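Long-range contact in ALDH21) (Physcomitrella patens subsp. patens, PDB 5MZ5), which oxidises succinic semialdehyde with NADP(+) as the electron acceptor, as a member of the aldehyde dehydrogenase family: residues 428-436 with 453-461. Numbering follows the deposited sequence.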
# COMPACT_ATOMS: atom_id res chain seq x y z
N PHE A 428 12.36 -10.75 -33.58
CA PHE A 428 11.63 -10.73 -32.31
C PHE A 428 10.68 -9.52 -32.19
O PHE A 428 9.53 -9.71 -31.80
CB PHE A 428 12.60 -10.82 -31.10
CG PHE A 428 11.88 -10.77 -29.77
CD1 PHE A 428 11.21 -11.87 -29.28
CD2 PHE A 428 11.85 -9.59 -29.03
CE1 PHE A 428 10.52 -11.81 -28.06
CE2 PHE A 428 11.17 -9.52 -27.81
CZ PHE A 428 10.50 -10.63 -27.34
N LYS A 429 11.17 -8.29 -32.50
CA LYS A 429 10.38 -7.06 -32.44
C LYS A 429 9.14 -7.19 -33.33
O LYS A 429 8.04 -6.77 -32.93
CB LYS A 429 11.22 -5.86 -32.91
CG LYS A 429 11.99 -5.17 -31.80
CD LYS A 429 12.98 -4.14 -32.38
CE LYS A 429 13.23 -2.89 -31.56
NZ LYS A 429 14.26 -3.07 -30.50
N GLU A 430 9.31 -7.82 -34.52
CA GLU A 430 8.25 -8.07 -35.49
C GLU A 430 7.25 -9.08 -34.97
O GLU A 430 6.06 -8.93 -35.24
CB GLU A 430 8.83 -8.51 -36.85
CG GLU A 430 9.40 -7.36 -37.67
CD GLU A 430 8.43 -6.27 -38.09
OE1 GLU A 430 7.32 -6.59 -38.57
OE2 GLU A 430 8.80 -5.08 -37.95
N ALA A 431 7.72 -10.11 -34.24
CA ALA A 431 6.85 -11.12 -33.63
C ALA A 431 5.93 -10.45 -32.59
O ALA A 431 4.74 -10.75 -32.57
CB ALA A 431 7.68 -12.22 -32.98
N VAL A 432 6.48 -9.51 -31.76
CA VAL A 432 5.74 -8.76 -30.74
C VAL A 432 4.66 -7.89 -31.42
O VAL A 432 3.51 -7.88 -30.98
CB VAL A 432 6.67 -7.92 -29.80
CG1 VAL A 432 5.85 -7.06 -28.83
CG2 VAL A 432 7.64 -8.82 -29.04
N LYS A 433 5.05 -7.19 -32.50
CA LYS A 433 4.18 -6.36 -33.32
C LYS A 433 3.03 -7.23 -33.91
O LYS A 433 1.87 -6.80 -33.89
CB LYS A 433 4.99 -5.67 -34.43
CG LYS A 433 4.19 -4.65 -35.22
CD LYS A 433 5.00 -4.01 -36.34
CE LYS A 433 4.14 -3.05 -37.12
NZ LYS A 433 4.93 -2.36 -38.18
N GLU A 434 3.34 -8.45 -34.36
CA GLU A 434 2.34 -9.35 -34.90
C GLU A 434 1.39 -9.90 -33.81
O GLU A 434 0.21 -10.10 -34.09
CB GLU A 434 2.97 -10.47 -35.75
CG GLU A 434 1.98 -11.17 -36.67
CD GLU A 434 1.10 -10.31 -37.57
OE1 GLU A 434 1.45 -9.15 -37.86
OE2 GLU A 434 0.05 -10.83 -38.00
N CYS A 435 1.92 -10.11 -32.59
CA CYS A 435 1.12 -10.52 -31.42
C CYS A 435 0.04 -9.48 -31.16
O CYS A 435 -1.10 -9.83 -30.86
CB CYS A 435 2.00 -10.72 -30.19
SG CYS A 435 2.90 -12.28 -30.19
N ASN A 436 0.42 -8.19 -31.30
CA ASN A 436 -0.42 -7.01 -31.10
C ASN A 436 -1.35 -6.74 -32.27
O ASN A 436 -2.25 -5.92 -32.11
CB ASN A 436 0.45 -5.77 -30.82
CG ASN A 436 1.15 -5.82 -29.50
OD1 ASN A 436 0.75 -6.54 -28.57
ND2 ASN A 436 2.20 -5.03 -29.36
N LYS A 453 14.40 -9.54 -23.73
CA LYS A 453 13.23 -9.95 -24.55
C LYS A 453 12.00 -10.14 -23.67
O LYS A 453 10.91 -9.73 -24.06
CB LYS A 453 13.54 -11.23 -25.34
CG LYS A 453 14.51 -11.00 -26.47
CD LYS A 453 14.73 -12.23 -27.30
CE LYS A 453 15.63 -11.92 -28.47
NZ LYS A 453 16.15 -13.15 -29.11
N ALA A 454 12.20 -10.72 -22.45
CA ALA A 454 11.14 -10.94 -21.46
C ALA A 454 10.50 -9.61 -21.05
O ALA A 454 9.27 -9.46 -21.12
CB ALA A 454 11.72 -11.66 -20.24
N PHE A 455 11.34 -8.62 -20.68
CA PHE A 455 10.86 -7.32 -20.24
C PHE A 455 10.43 -6.41 -21.39
O PHE A 455 9.58 -5.55 -21.18
CB PHE A 455 11.87 -6.64 -19.29
CG PHE A 455 11.75 -7.27 -17.92
CD1 PHE A 455 12.52 -8.38 -17.57
CD2 PHE A 455 10.79 -6.83 -17.00
CE1 PHE A 455 12.37 -9.00 -16.33
CE2 PHE A 455 10.64 -7.45 -15.76
CZ PHE A 455 11.43 -8.53 -15.43
N TYR A 456 10.95 -6.62 -22.61
CA TYR A 456 10.52 -5.87 -23.81
C TYR A 456 9.08 -6.31 -24.09
O TYR A 456 8.22 -5.46 -24.34
CB TYR A 456 11.45 -6.15 -25.03
CG TYR A 456 10.99 -5.47 -26.30
CD1 TYR A 456 10.01 -6.04 -27.11
CD2 TYR A 456 11.50 -4.23 -26.67
CE1 TYR A 456 9.55 -5.39 -28.26
CE2 TYR A 456 11.07 -3.59 -27.84
CZ TYR A 456 10.09 -4.17 -28.62
OH TYR A 456 9.64 -3.54 -29.76
N ALA A 457 8.81 -7.64 -24.04
CA ALA A 457 7.47 -8.19 -24.26
C ALA A 457 6.48 -7.69 -23.19
O ALA A 457 5.34 -7.36 -23.52
CB ALA A 457 7.52 -9.71 -24.27
N PHE A 458 6.91 -7.60 -21.91
CA PHE A 458 6.06 -7.07 -20.84
C PHE A 458 5.67 -5.62 -21.14
O PHE A 458 4.50 -5.26 -21.02
CB PHE A 458 6.76 -7.21 -19.45
CG PHE A 458 5.94 -6.74 -18.25
CD1 PHE A 458 4.56 -6.92 -18.20
CD2 PHE A 458 6.57 -6.15 -17.15
CE1 PHE A 458 3.81 -6.48 -17.10
CE2 PHE A 458 5.82 -5.74 -16.03
CZ PHE A 458 4.44 -5.91 -16.02
N GLU A 459 6.63 -4.83 -21.59
CA GLU A 459 6.44 -3.44 -21.93
C GLU A 459 5.57 -3.17 -23.17
O GLU A 459 4.77 -2.24 -23.15
CB GLU A 459 7.82 -2.80 -22.14
CG GLU A 459 7.90 -1.33 -21.75
CD GLU A 459 7.56 -0.94 -20.32
OE1 GLU A 459 7.12 0.21 -20.13
OE2 GLU A 459 7.72 -1.78 -19.39
N HIS A 460 5.74 -3.96 -24.25
CA HIS A 460 5.09 -3.67 -25.53
C HIS A 460 3.88 -4.52 -25.90
O HIS A 460 3.14 -4.09 -26.79
CB HIS A 460 6.14 -3.72 -26.66
CG HIS A 460 7.15 -2.64 -26.49
ND1 HIS A 460 8.38 -2.88 -25.88
CD2 HIS A 460 7.04 -1.31 -26.71
CE1 HIS A 460 8.98 -1.71 -25.82
NE2 HIS A 460 8.22 -0.74 -26.31
N MET A 461 3.65 -5.68 -25.24
CA MET A 461 2.45 -6.47 -25.57
C MET A 461 1.19 -5.77 -25.02
O MET A 461 1.11 -5.47 -23.84
CB MET A 461 2.57 -7.91 -25.08
CG MET A 461 3.49 -8.74 -25.94
SD MET A 461 3.82 -10.33 -25.15
CE MET A 461 4.25 -11.28 -26.57
O HOH W 1 7.72 -4.67 -31.30
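The Phe428 ring fills the space at the N-terminal end of the helix pair, clasped on both faces. Over one of them runs the extended aliphatic chain of Lys453, whose CG makes a CH-pi contact 3.9 Å from the ring centroid; on the opposite face, toward the rim, sits CG2 of Val432 from Phe428's own helix. With CG anti to the backbone N (chi1 178°), the ring reaches across to lie alongside Tyr456, its CE2 3.7 Å from Tyr456 CD1. Cutting Phe428 back to an alanine is likely to leave the Lys453 methylenes and Val432 CG2 with nothing between them. Val432 carries the apolar seam onward: CG2 meets the edge of the Tyr456 ring, while CG1 packs on His460 CB and Met461 CG. Deeper still, Cys435 SG touches Met461 CE at 4.0 Å.

Polar links finish the contact. A water bridges Lys429 O and Tyr456 OH at 2.7 Å each, lying in the plane of the tyrosine ring, and Lys429 CG lies 3.5 Å from Tyr456 OH. His460 ND1 sits over the centre of that ring and donates to Tyr456 O, which also accepts from His460 N. Asn436 ND2 donates to His460 O (2.9 Å) from above the carbonyl plane; its OD1 takes the backbone N of Glu462, so the amide is gripped at both ends. The Lys453 amine forms a salt bridge with Asp295.

Leu515 of a neighbouring subunit touches Phe428 and Lys429. Inclined at 30° with axes 10.7 Å apart, these are the neighbouring helices of consecutive beta-alpha-beta crossovers (strands 419-425, 443-447, 465-468) in the ALDH catalytic domain, away from the substrate and cofactor residues; on one side of the sheet, Val432, Cys435 and Met461 rest on Ile293, Phe428 and Ala457 on Ile446.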